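Local coordinates for phosphoinositol-specific phospholipase C (Pseudomonas sp., PDB 5FYP), which probably cleaves phosphoinositides at the bond between glycerol and phosphate, as a calcium-dependent phospholipase C of the TIM-barrel clan, at residues V209-I221 and Y235-W248. Numbering follows the deposited sequence. Where two conformers were deposited one is given.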
ATOM      1  N   VAL A 209       7.050  -1.783   6.535  1.00  8.01           N
ATOM      2  CA  VAL A 209       5.742  -1.576   5.915  1.00  7.50           C
ATOM      3  C   VAL A 209       5.031  -0.440   6.625  1.00  7.53           C
ATOM      4  O   VAL A 209       5.063  -0.327   7.851  1.00  8.18           O
ATOM      5  CB  VAL A 209       4.933  -2.903   5.988  1.00  8.80           C
ATOM      6  CG1 VAL A 209       3.590  -2.793   5.289  1.00  8.66           C
ATOM      7  CG2 VAL A 209       5.726  -4.067   5.435  1.00  9.47           C
ATOM      8  N   PHE A 210       4.368   0.396   5.824  1.00  6.69           N
ATOM      9  CA  PHE A 210       3.477   1.459   6.327  1.00  6.42           C
ATOM     10  C   PHE A 210       2.143   0.859   6.775  1.00  6.48           C
ATOM     11  O   PHE A 210       1.479   0.187   5.992  1.00  9.75           O
ATOM     12  CB  PHE A 210       3.157   2.461   5.209  1.00  6.72           C
ATOM     13  CG  PHE A 210       4.304   3.344   4.826  1.00  6.68           C
ATOM     14  CD1 PHE A 210       5.255   2.946   3.889  1.00  7.32           C
ATOM     15  CD2 PHE A 210       4.439   4.603   5.386  1.00  6.98           C
ATOM     16  CE1 PHE A 210       6.282   3.781   3.531  1.00  8.54           C
ATOM     17  CE2 PHE A 210       5.492   5.424   5.059  1.00  8.88           C
ATOM     18  CZ  PHE A 210       6.421   5.008   4.130  1.00  7.59           C
ATOM     19  N   ILE A 211       1.660   1.192   7.972  1.00  6.24           N
ATOM     20  CA  ILE A 211       0.321   0.792   8.357  1.00  6.49           C
ATOM     21  C   ILE A 211      -0.711   1.815   7.876  1.00  6.22           C
ATOM     22  O   ILE A 211      -0.464   3.017   7.901  1.00  7.62           O
ATOM     23  CB  ILE A 211       0.190   0.537   9.864  1.00  6.93           C
ATOM     24  CG1 ILE A 211       0.511   1.755  10.733  1.00  8.07           C
ATOM     25  CG2 ILE A 211       1.043  -0.661  10.272  1.00  7.50           C
ATOM     26  CD1 ILE A 211       0.048   1.607  12.167  1.00  8.54           C
ATOM     27  N   SER A 212      -1.855   1.322   7.389  1.00  5.92           N
ATOM     28  CA  SER A 212      -2.884   2.209   6.885  1.00  5.77           C
ATOM     29  C   SER A 212      -4.239   1.790   7.445  1.00  5.87           C
ATOM     30  O   SER A 212      -4.884   0.901   6.895  1.00  6.81           O
ATOM     31  CB  SER A 212      -2.900   2.201   5.369  1.00  6.52           C
ATOM     32  OG  SER A 212      -3.869   3.111   4.901  1.00  7.12           O
ATOM     33  N   PRO A 213      -4.628   2.372   8.580  1.00  5.95           N
ATOM     34  CA  PRO A 213      -5.838   1.881   9.258  1.00  6.35           C
ATOM     35  C   PRO A 213      -7.121   2.241   8.544  1.00  5.73           C
ATOM     36  O   PRO A 213      -7.225   3.262   7.860  1.00  6.20           O
ATOM     37  CB  PRO A 213      -5.763   2.561  10.627  1.00  7.00           C
ATOM     38  CG  PRO A 213      -4.967   3.793  10.388  1.00  7.91           C
ATOM     39  CD  PRO A 213      -3.930   3.391   9.370  1.00  6.26           C
ATOM     40  N   VAL A 214      -8.130   1.409   8.794  1.00  6.37           N
ATOM     41  CA  VAL A 214      -9.504   1.689   8.434  1.00  7.02           C
ATOM     42  C   VAL A 214      -9.892   2.995   9.128  1.00  6.98           C
ATOM     43  O   VAL A 214      -9.711   3.166  10.331  1.00  8.17           O
ATOM     44  CB  VAL A 214     -10.441   0.549   8.888  1.00  8.23           C
ATOM     45  CG1 VAL A 214     -11.892   0.904   8.610  1.00 10.00           C
ATOM     46  CG2 VAL A 214     -10.065  -0.768   8.211  1.00  9.05           C
ATOM     47  N   THR A 215     -10.444   3.927   8.331  1.00  6.82           N
ATOM     48  CA  THR A 215     -10.658   5.326   8.749  1.00  6.80           C
ATOM     49  C   THR A 215     -12.104   5.737   8.585  1.00  7.80           C
ATOM     50  O   THR A 215     -12.606   5.689   7.465  1.00  9.35           O
ATOM     51  CB  THR A 215      -9.717   6.188   7.919  1.00  7.38           C
ATOM     52  OG1 THR A 215      -8.351   5.819   8.185  1.00  7.37           O
ATOM     53  CG2 THR A 215      -9.866   7.684   8.184  1.00  8.12           C
ATOM     54  N   ASN A 216     -12.709   6.147   9.697  1.00  7.83           N
ATOM     55  CA  ASN A 216     -14.077   6.659   9.677  1.00  9.13           C
ATOM     56  C   ASN A 216     -14.316   7.806  10.648  1.00  8.59           C
ATOM     57  O   ASN A 216     -15.451   8.180  10.895  1.00 11.23           O
ATOM     58  CB  ASN A 216     -15.138   5.568   9.802  1.00 11.11           C
ATOM     59  CG  ASN A 216     -15.130   4.878  11.120  1.00 13.84           C
ATOM     60  OD1 ASN A 216     -14.592   5.351  12.092  1.00 14.70           O
ATOM     61  ND2 ASN A 216     -15.703   3.691  11.129  1.00 23.38           N
ATOM     62  N   GLY A 217     -13.241   8.405  11.157  1.00  8.87           N
ATOM     63  CA  GLY A 217     -13.338   9.558  12.043  1.00  8.51           C
ATOM     64  C   GLY A 217     -12.009  10.233  12.136  1.00  7.72           C
ATOM     65  O   GLY A 217     -10.966   9.668  11.735  1.00  7.65           O
ATOM     66  N   GLN A 218     -12.011  11.458  12.646  1.00  8.07           N
ATOM     67  CA  GLN A 218     -10.780  12.242  12.708  1.00  7.13           C
ATOM     68  C   GLN A 218      -9.704  11.533  13.543  1.00  6.59           C
ATOM     69  O   GLN A 218      -8.532  11.667  13.233  1.00  6.93           O
ATOM     70  CB  GLN A 218     -11.075  13.628  13.258  1.00  7.69           C
ATOM     71  CG  GLN A 218      -9.874  14.544  13.266  1.00  7.47           C
ATOM     72  CD  GLN A 218      -9.436  14.984  11.883  1.00  7.54           C
ATOM     73  OE1 GLN A 218     -10.260  15.357  11.046  1.00  9.12           O
ATOM     74  NE2 GLN A 218      -8.132  14.984  11.632  1.00  8.67           N
ATOM     75  N   ASN A 219     -10.118  10.864  14.612  1.00  6.98           N
ATOM     76  CA  ASN A 219      -9.140  10.163  15.459  1.00  7.00           C
ATOM     77  C   ASN A 219      -8.311   9.159  14.677  1.00  6.80           C
ATOM     78  O   ASN A 219      -7.173   8.892  15.043  1.00  6.78           O
ATOM     79  CB  ASN A 219      -9.790   9.480  16.640  1.00  8.05           C
ATOM     80  CG  ASN A 219     -10.732   8.391  16.210  1.00  7.95           C
ATOM     81  OD1 ASN A 219     -11.670   8.676  15.470  1.00  9.35           O
ATOM     82  ND2 ASN A 219     -10.496   7.165  16.658  1.00  7.79           N
ATOM     83  N   ASP A 220      -8.889   8.578  13.610  1.00  6.41           N
ATOM     84  CA  ASP A 220      -8.185   7.585  12.818  1.00  6.38           C
ATOM     85  C   ASP A 220      -7.083   8.211  11.973  1.00  6.45           C
ATOM     86  O   ASP A 220      -6.195   7.507  11.514  1.00  7.41           O
ATOM     87  CB  ASP A 220      -9.170   6.813  11.946  1.00  7.03           C
ATOM     88  CG  ASP A 220     -10.230   6.078  12.738  1.00  7.78           C
ATOM     89  OD1 ASP A 220      -9.914   5.573  13.849  1.00  8.27           O
ATOM     90  OD2 ASP A 220     -11.388   5.952  12.234  1.00  9.10           O
ATOM     91  N   ILE A 221      -7.171   9.525  11.772  1.00  6.61           N
ATOM     92  CA  ILE A 221      -6.135  10.308  11.092  1.00  7.38           C
ATOM     93  C   ILE A 221      -5.114  10.831  12.106  1.00  6.78           C
ATOM     94  O   ILE A 221      -3.913  10.625  11.919  1.00  8.43           O
ATOM     95  CB  ILE A 221      -6.737  11.485  10.318  1.00  8.65           C
ATOM     96  CG1 ILE A 221      -7.849  11.057   9.354  1.00 13.29           C
ATOM     97  CG2 ILE A 221      -5.647  12.297   9.634  1.00  8.73           C
ATOM     98  CD1 ILE A 221      -7.613  10.837   7.924  1.00 19.28           C
ATOM     99  N   TYR A 235       2.583   6.078  14.362  1.00  6.72           N
ATOM    100  CA  TYR A 235       3.254   5.654  13.136  1.00  6.87           C
ATOM    101  C   TYR A 235       2.416   5.853  11.888  1.00  6.77           C
ATOM    102  O   TYR A 235       2.869   5.559  10.794  1.00  8.52           O
ATOM    103  CB  TYR A 235       3.692   4.183  13.246  1.00  7.45           C
ATOM    104  CG  TYR A 235       4.766   3.923  14.274  1.00  7.81           C
ATOM    105  CD1 TYR A 235       6.122   4.026  13.941  1.00  8.41           C
ATOM    106  CD2 TYR A 235       4.451   3.645  15.575  1.00  8.46           C
ATOM    107  CE1 TYR A 235       7.110   3.816  14.891  1.00  9.63           C
ATOM    108  CE2 TYR A 235       5.439   3.442  16.541  1.00  9.62           C
ATOM    109  CZ  TYR A 235       6.770   3.547  16.194  1.00 10.32           C
ATOM    110  OH  TYR A 235       7.770   3.384  17.111  1.00 12.58           O
ATOM    111  N   VAL A 236       1.166   6.293  12.032  1.00  6.48           N
ATOM    112  CA  VAL A 236       0.251   6.320  10.892  1.00  6.04           C
ATOM    113  C   VAL A 236       0.566   7.466   9.927  1.00  6.40           C
ATOM    114  O   VAL A 236       0.419   8.635  10.274  1.00  8.01           O
ATOM    115  CB  VAL A 236      -1.201   6.409  11.406  1.00  6.58           C
ATOM    116  CG1 VAL A 236      -2.189   6.679  10.302  1.00  7.36           C
ATOM    117  CG2 VAL A 236      -1.568   5.130  12.155  1.00  7.01           C
ATOM    118  N   ALA A 237       0.897   7.070   8.699  1.00  5.93           N
ATOM    119  CA  ALA A 237       1.215   7.992   7.620  1.00  6.40           C
ATOM    120  C   ALA A 237       0.343   7.762   6.389  1.00  5.94           C
ATOM    121  O   ALA A 237       0.551   8.369   5.335  1.00  6.21           O
ATOM    122  CB  ALA A 237       2.681   7.866   7.229  1.00  6.53           C
ATOM    123  N   MET A 238      -0.659   6.878   6.533  1.00  5.69           N
ATOM    124  CA  MET A 238      -1.535   6.448   5.459  1.00  5.55           C
ATOM    125  C   MET A 238      -2.883   6.098   6.065  1.00  5.74           C
ATOM    126  O   MET A 238      -2.945   5.705   7.234  1.00  6.26           O
ATOM    127  CB  MET A 238      -0.984   5.221   4.737  1.00  6.28           C
ATOM    128  CG  MET A 238       0.339   5.484   4.040  1.00  6.61           C
ATOM    129  SD  MET A 238       0.570   4.236   2.753  1.00  7.83           S
ATOM    130  CE  MET A 238       2.120   4.749   2.012  1.00  8.12           C
ATOM    131  N   ASN A 239      -3.943   6.252   5.277  1.00  5.67           N
ATOM    132  CA  ASN A 239      -5.297   5.954   5.751  1.00  5.78           C
ATOM    133  C   ASN A 239      -6.079   5.250   4.653  1.00  6.07           C
ATOM    134  O   ASN A 239      -5.969   5.582   3.484  1.00  7.35           O
ATOM    135  CB  ASN A 239      -6.014   7.226   6.193  1.00  6.29           C
ATOM    136  CG  ASN A 239      -5.415   7.785   7.473  1.00  6.55           C
ATOM    137  OD1 ASN A 239      -4.500   8.637   7.443  1.00  7.23           O
ATOM    138  ND2 ASN A 239      -5.896   7.294   8.598  1.00  6.17           N
ATOM    139  N   ASN A 240      -6.904   4.276   5.071  1.00  6.39           N
ATOM    140  CA  ASN A 240      -7.655   3.419   4.156  0.50  7.91           C
ATOM    141  C   ASN A 240      -9.153   3.649   4.399  1.00  7.18           C
ATOM    142  O   ASN A 240      -9.652   3.505   5.509  1.00  8.30           O
ATOM    143  CB  ASN A 240      -7.294   1.921   4.263  0.50  9.74           C
ATOM    144  CG  ASN A 240      -7.475   1.124   2.933  0.50 10.25           C
ATOM    145  OD1 ASN A 240      -6.970   1.421   1.813  0.50 14.33           O
ATOM    146  ND2 ASN A 240      -8.152   0.019   3.099  0.50 12.47           N
ATOM    147  N   MET A 241      -9.848   3.973   3.312  1.00  7.74           N
ATOM    148  CA  MET A 241     -11.262   4.330   3.358  0.50  8.38           C
ATOM    149  C   MET A 241     -12.061   3.551   2.346  1.00  8.31           C
ATOM    150  O   MET A 241     -11.712   3.489   1.177  1.00  9.16           O
ATOM    151  CB  MET A 241     -11.448   5.815   3.082  0.50  9.87           C
ATOM    152  CG  MET A 241     -11.060   6.596   4.329  0.50 10.90           C
ATOM    153  SD  MET A 241      -9.402   7.207   4.494  0.50 10.74           S
ATOM    154  CE  MET A 241      -9.054   7.926   2.810  0.50  9.03           C
ATOM    155  N   GLY A 242     -13.175   2.995   2.790  1.00  9.31           N
ATOM    156  CA  GLY A 242     -14.175   2.497   1.865  1.00 10.04           C
ATOM    157  C   GLY A 242     -14.989   3.646   1.300  1.00 11.08           C
ATOM    158  O   GLY A 242     -14.868   4.813   1.683  1.00 10.94           O
ATOM    159  N   LYS A 243     -15.880   3.298   0.363  1.00 12.45           N
ATOM    160  CA  LYS A 243     -16.661   4.288  -0.368  0.50 13.74           C
ATOM    161  C   LYS A 243     -17.390   5.265   0.556  1.00 12.01           C
ATOM    162  O   LYS A 243     -17.397   6.467   0.305  1.00 14.44           O
ATOM    163  CB  LYS A 243     -17.659   3.551  -1.294  0.50 12.63           C
ATOM    164  CG  LYS A 243     -18.705   4.418  -1.961  0.50 16.80           C
ATOM    165  CD  LYS A 243     -19.547   3.652  -2.971  0.50 17.77           C
ATOM    166  CE  LYS A 243     -20.408   2.544  -2.363  0.50 18.41           C
ATOM    167  NZ  LYS A 243     -21.131   1.796  -3.436  0.50 18.51           N
ATOM    168  N   GLY A 244     -18.028   4.725   1.578  1.00 12.78           N
ATOM    169  CA  GLY A 244     -18.835   5.525   2.473  1.00 13.30           C
ATOM    170  C   GLY A 244     -18.043   6.489   3.329  1.00 14.18           C
ATOM    171  O   GLY A 244     -18.600   7.414   3.896  1.00 16.21           O
ATOM    172  N   ASP A 245     -16.731   6.268   3.438  1.00 12.66           N
ATOM    173  CA  ASP A 245     -15.830   7.060   4.268  1.00 11.88           C
ATOM    174  C   ASP A 245     -14.865   7.925   3.498  1.00 11.62           C
ATOM    175  O   ASP A 245     -13.955   8.515   4.085  1.00 11.08           O
ATOM    176  CB  ASP A 245     -15.081   6.111   5.176  1.00 13.50           C
ATOM    177  CG  ASP A 245     -16.006   5.432   6.171  1.00 15.14           C
ATOM    178  OD1 ASP A 245     -16.884   6.103   6.760  1.00 17.95           O
ATOM    179  OD2 ASP A 245     -15.940   4.217   6.382  1.00 17.59           O
ATOM    180  N   LYS A 246     -15.096   8.047   2.186  1.00 10.67           N
ATOM    181  CA  LYS A 246     -14.106   8.754   1.349  1.00 11.83           C
ATOM    182  C   LYS A 246     -13.971  10.215   1.642  1.00 10.84           C
ATOM    183  O   LYS A 246     -12.974  10.835   1.286  1.00 11.53           O
ATOM    184  CB  LYS A 246     -14.409   8.561  -0.115  1.00 11.98           C
ATOM    185  CG  LYS A 246     -15.661   9.266  -0.610  1.00 12.54           C
ATOM    186  CD  LYS A 246     -15.774   9.100  -2.121  1.00 13.65           C
ATOM    187  CE  LYS A 246     -16.957   9.826  -2.701  1.00 14.90           C
ATOM    188  NZ  LYS A 246     -16.912   9.747  -4.186  1.00 14.67           N
ATOM    189  N   SER A 247     -14.971  10.811   2.301  1.00 11.41           N
ATOM    190  CA  SER A 247     -14.854  12.224   2.707  1.00 12.21           C
ATOM    191  C   SER A 247     -13.614  12.460   3.570  1.00 12.21           C
ATOM    192  O   SER A 247     -13.087  13.572   3.592  1.00 15.49           O
ATOM    193  CB  SER A 247     -16.117  12.684   3.450  1.00 14.54           C
ATOM    194  OG  SER A 247     -16.371  11.936   4.608  1.00 17.81           O
ATOM    195  N   TRP A 248     -13.153  11.438   4.302  1.00  9.75           N
ATOM    196  CA  TRP A 248     -11.965  11.558   5.148  1.00  9.50           C
ATOM    197  C   TRP A 248     -10.672  11.714   4.360  1.00  9.17           C
ATOM    198  O   TRP A 248      -9.667  12.124   4.939  1.00  9.92           O
ATOM    199  CB  TRP A 248     -11.861  10.385   6.146  1.00  9.71           C
ATOM    200  CG  TRP A 248     -12.952  10.464   7.122  1.00  9.85           C
ATOM    201  CD1 TRP A 248     -14.095   9.770   7.157  1.00 11.44           C
ATOM    202  CD2 TRP A 248     -13.050  11.446   8.166  1.00  9.26           C
ATOM    203  NE1 TRP A 248     -14.911  10.237   8.169  1.00 11.17           N
ATOM    204  CE2 TRP A 248     -14.270  11.265   8.804  1.00 11.54           C
ATOM    205  CE3 TRP A 248     -12.205  12.448   8.627  1.00 10.12           C
ATOM    206  CZ2 TRP A 248     -14.701  12.102   9.861  1.00 12.18           C
ATOM    207  CZ3 TRP A 248     -12.607  13.282   9.648  1.00 12.01           C
ATOM    208  CH2 TRP A 248     -13.840  13.093  10.260  1.00 11.14           C
TER
HETATM  209  O   HOH W   1       1.705   4.609   7.610  1.00  6.85           O
HETATM  210  O   HOH W   2       3.579   3.386   9.264  1.00 11.74           O
HETATM  211  O   HOH W   3      -4.207   2.058   2.385  1.00  8.98           O
HETATM  212  O   HOH W   4     -13.357   3.276   5.874  1.00 15.56           O
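In Thr215, OG1 lies anti to the carbonyl carbon (chi1 -62°), and in Asn239 CG does the same (chi1 -70°); both sit beside their own backbone N, and the amide nitrogen carried on CG meets the hydroxyl. Asn239 ND2 gives one hydrogen to Thr215 OG1 at 2.9 Å and the other to Asp220 O, also at 2.9 Å. Both acceptors lie close to the amide plane. His257 bonds to Asn239 OD1, which fixes the amide from its other end. Thr215 OG1 donates a hydrogen bond to Pro213 O, 2.8 Å away. Asn240 N donates to Pro213 O from the opposite face of its plane, at 3.0 Å. Thr215 N returns a bond to Asn240 O. Further along, Gly217 CA sits over one face of Trp248, 3.9 Å from the centroid of the six-membered ring, as a CH-pi contact. Gln218 OE1 meets the ring edge in plane, 3.4 Å from Trp248 CZ3, while Gln218 NE2 bonds to Ser222 OG. An alanine in place of Trp248 would probably uncover the backbone at Gly217 and Gln218 and free that turn to shift. At the other end, Met238 CE packs over the Phe210 ring. Waters bridge Ile211 to Tyr235 and Ala237, just ahead of strand 238-242. Strands 210-211 and 238-242 are edges of two sheets, joined here by the single Val214-Asn240 bridge, hydrogen bonds from the buried Asn239 amide, water and side-chain packing.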